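PDB 1OQJ: glucocorticoid modulatory element-binding protein 1 from Homo sapiens, which binds glucocorticoid modulatory elements in DNA through its SAND domain, the part present here, raising sensitivity to low glucocorticoid levels, and assists parvovirus replication. Local coordinates for residues I8-E16 / K61-I69. Residues are numbered along the deposited sequence; the frame is centred on the assembly and turned at random.
Sequences IAYPITCGE and KRAIRLGGI
Thr13 and Arg65 form a single antiparallel, hydrogen-bonded bridge. Thr13 N donates to Arg65 O at 2.9 Å, and Arg65 N donates to Thr13 O at 2.8 Å. The second bond is nearly straight, 172° at the hydrogen. Thr13 O also takes a CA-H...O contact from Ile64 CA.

Waters extend the join both ways. One accepts a hydrogen bond from Gly67 N and donates to Pro11 O at 2.8 Å. Another links Thr13 OG1 to Gly68 N. A third accepts from Gly15 N and donates to Ala63 O at 2.8 Å. Gly67 and Gly68, in the type I' turn from Leu66 to Ile69, are thus tied to the strand through water. Arg65 NH1 donates a bent hydrogen bond to Gly68 O at 2.9 Å, from above the carbonyl plane, which ties the side chain to the turn.

The Leu66 side chain swings to the strand with CG opposite the backbone N (chi1 -164°), which brings CD1 to Tyr10 CB at 3.7 Å, oblique to the ring. The side chains of Ile12 and Ile64 cross at an angle, with Ile12 CD1 3.9 Å from Ile64 CG2.

Strand 9-14 is an outermost strand of the four-stranded SAND sheet. Strand 17-22 pairs with its other edge. Ile64 follows helix 60-63, which holds the DNA-binding Lys61. The Ile64 side chain touches both helix 45-51 and helix 71-76.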
# COMPACT_ATOMS: atom_id res chain seq x y z
N ILE A 8 11.15 3.45 7.86
CA ILE A 8 11.13 3.76 6.43
C ILE A 8 9.69 3.78 5.94
O ILE A 8 8.92 2.84 6.18
CB ILE A 8 11.93 2.71 5.63
CG1 ILE A 8 13.37 2.67 6.14
CG2 ILE A 8 11.92 3.06 4.15
CD1 ILE A 8 14.10 3.99 6.02
N ALA A 9 9.33 4.85 5.24
CA ALA A 9 7.96 5.00 4.76
C ALA A 9 7.85 5.84 3.51
O ALA A 9 8.84 6.40 3.02
CB ALA A 9 7.12 5.63 5.87
N TYR A 10 6.63 5.94 2.98
CA TYR A 10 6.36 6.74 1.79
C TYR A 10 5.00 7.39 1.90
O TYR A 10 4.04 6.79 2.40
CB TYR A 10 6.37 5.89 0.52
CG TYR A 10 7.71 5.32 0.15
CD1 TYR A 10 8.09 4.06 0.57
CD2 TYR A 10 8.60 6.06 -0.63
CE1 TYR A 10 9.33 3.53 0.23
CE2 TYR A 10 9.84 5.55 -0.97
CZ TYR A 10 10.20 4.29 -0.54
OH TYR A 10 11.44 3.78 -0.87
N PRO A 11 4.89 8.65 1.45
CA PRO A 11 3.61 9.35 1.50
C PRO A 11 2.77 8.81 0.33
O PRO A 11 3.26 8.72 -0.80
CB PRO A 11 4.01 10.81 1.31
CG PRO A 11 5.20 10.71 0.40
CD PRO A 11 5.97 9.54 1.00
N ILE A 12 1.53 8.43 0.61
CA ILE A 12 0.65 7.90 -0.43
C ILE A 12 -0.69 8.62 -0.42
O ILE A 12 -1.00 9.36 0.52
CB ILE A 12 0.39 6.38 -0.25
CG1 ILE A 12 -0.28 6.11 1.10
CG2 ILE A 12 1.71 5.61 -0.38
CD1 ILE A 12 -0.71 4.66 1.31
N THR A 13 -1.46 8.41 -1.47
CA THR A 13 -2.78 9.02 -1.58
C THR A 13 -3.75 8.04 -2.23
O THR A 13 -3.36 7.03 -2.80
CB THR A 13 -2.77 10.29 -2.46
OG1 THR A 13 -2.45 9.93 -3.81
CG2 THR A 13 -1.76 11.29 -1.94
N CYS A 14 -5.03 8.36 -2.10
CA CYS A 14 -6.10 7.58 -2.71
C CYS A 14 -7.22 8.59 -2.80
O CYS A 14 -7.70 9.08 -1.78
CB CYS A 14 -6.52 6.39 -1.87
SG CYS A 14 -7.78 5.40 -2.72
N GLY A 15 -7.62 8.93 -4.02
CA GLY A 15 -8.66 9.92 -4.18
C GLY A 15 -8.08 11.21 -3.62
O GLY A 15 -6.98 11.62 -4.01
N GLU A 16 -8.78 11.84 -2.69
CA GLU A 16 -8.30 13.08 -2.10
C GLU A 16 -7.82 12.86 -0.66
O GLU A 16 -7.68 13.81 0.11
CB GLU A 16 -9.40 14.14 -2.13
CG GLU A 16 -9.84 14.48 -3.55
CD GLU A 16 -10.91 15.56 -3.61
OE1 GLU A 16 -11.40 15.84 -4.72
OE2 GLU A 16 -11.25 16.12 -2.55
N LYS A 61 -4.10 -1.79 -5.62
CA LYS A 61 -2.78 -1.41 -6.11
C LYS A 61 -2.86 -0.30 -7.15
O LYS A 61 -1.88 0.41 -7.37
CB LYS A 61 -2.06 -2.62 -6.71
CG LYS A 61 -1.87 -3.77 -5.74
CD LYS A 61 -1.05 -4.88 -6.38
CE LYS A 61 -1.17 -6.17 -5.58
NZ LYS A 61 -2.56 -6.71 -5.64
N ARG A 62 -4.01 -0.15 -7.80
CA ARG A 62 -4.16 0.91 -8.78
C ARG A 62 -4.88 2.11 -8.18
O ARG A 62 -4.76 3.23 -8.67
CB ARG A 62 -4.90 0.40 -10.03
CG ARG A 62 -4.05 -0.52 -10.92
CD ARG A 62 -4.71 -0.74 -12.27
NE ARG A 62 -3.82 -1.38 -13.24
CZ ARG A 62 -3.44 -2.65 -13.19
NH1 ARG A 62 -3.89 -3.44 -12.22
NH2 ARG A 62 -2.62 -3.14 -14.11
N ALA A 63 -5.62 1.88 -7.09
CA ALA A 63 -6.36 2.94 -6.41
C ALA A 63 -5.41 3.81 -5.58
O ALA A 63 -5.59 5.03 -5.49
CB ALA A 63 -7.43 2.34 -5.51
N ILE A 64 -4.41 3.18 -4.98
CA ILE A 64 -3.43 3.91 -4.18
C ILE A 64 -2.33 4.44 -5.08
O ILE A 64 -1.84 3.73 -5.96
CB ILE A 64 -2.80 3.01 -3.11
CG1 ILE A 64 -3.87 2.51 -2.14
CG2 ILE A 64 -1.71 3.77 -2.35
CD1 ILE A 64 -3.34 1.60 -1.04
N ARG A 65 -1.93 5.69 -4.85
CA ARG A 65 -0.88 6.31 -5.64
C ARG A 65 0.25 6.80 -4.74
O ARG A 65 0.05 7.11 -3.57
CB ARG A 65 -1.44 7.49 -6.45
CG ARG A 65 -2.36 7.07 -7.59
CD ARG A 65 -2.98 8.27 -8.29
NE ARG A 65 -3.95 7.88 -9.32
CZ ARG A 65 -3.63 7.49 -10.55
NH1 ARG A 65 -2.36 7.44 -10.92
NH2 ARG A 65 -4.58 7.14 -11.40
N LEU A 66 1.45 6.85 -5.30
CA LEU A 66 2.63 7.31 -4.59
C LEU A 66 3.23 8.33 -5.56
O LEU A 66 3.67 7.97 -6.65
CB LEU A 66 3.56 6.13 -4.33
CG LEU A 66 4.66 6.30 -3.29
CD1 LEU A 66 5.14 4.93 -2.83
CD2 LEU A 66 5.81 7.11 -3.86
N GLY A 67 3.21 9.60 -5.18
CA GLY A 67 3.72 10.62 -6.07
C GLY A 67 2.89 10.68 -7.34
O GLY A 67 3.40 11.02 -8.41
N GLY A 68 1.62 10.32 -7.24
CA GLY A 68 0.73 10.35 -8.39
C GLY A 68 0.77 9.11 -9.28
O GLY A 68 -0.06 8.96 -10.18
N ILE A 69 1.73 8.24 -9.02
CA ILE A 69 1.88 7.01 -9.80
C ILE A 69 1.22 5.84 -9.08
O ILE A 69 1.34 5.69 -7.87
CB ILE A 69 3.38 6.68 -10.01
CG1 ILE A 69 4.05 7.82 -10.77
CG2 ILE A 69 3.53 5.38 -10.79
CD1 ILE A 69 5.54 7.60 -11.02
O HOH W 1 2.12 10.58 -2.53
O HOH W 2 0.22 10.28 -4.72
O HOH W 3 -6.30 7.59 -6.22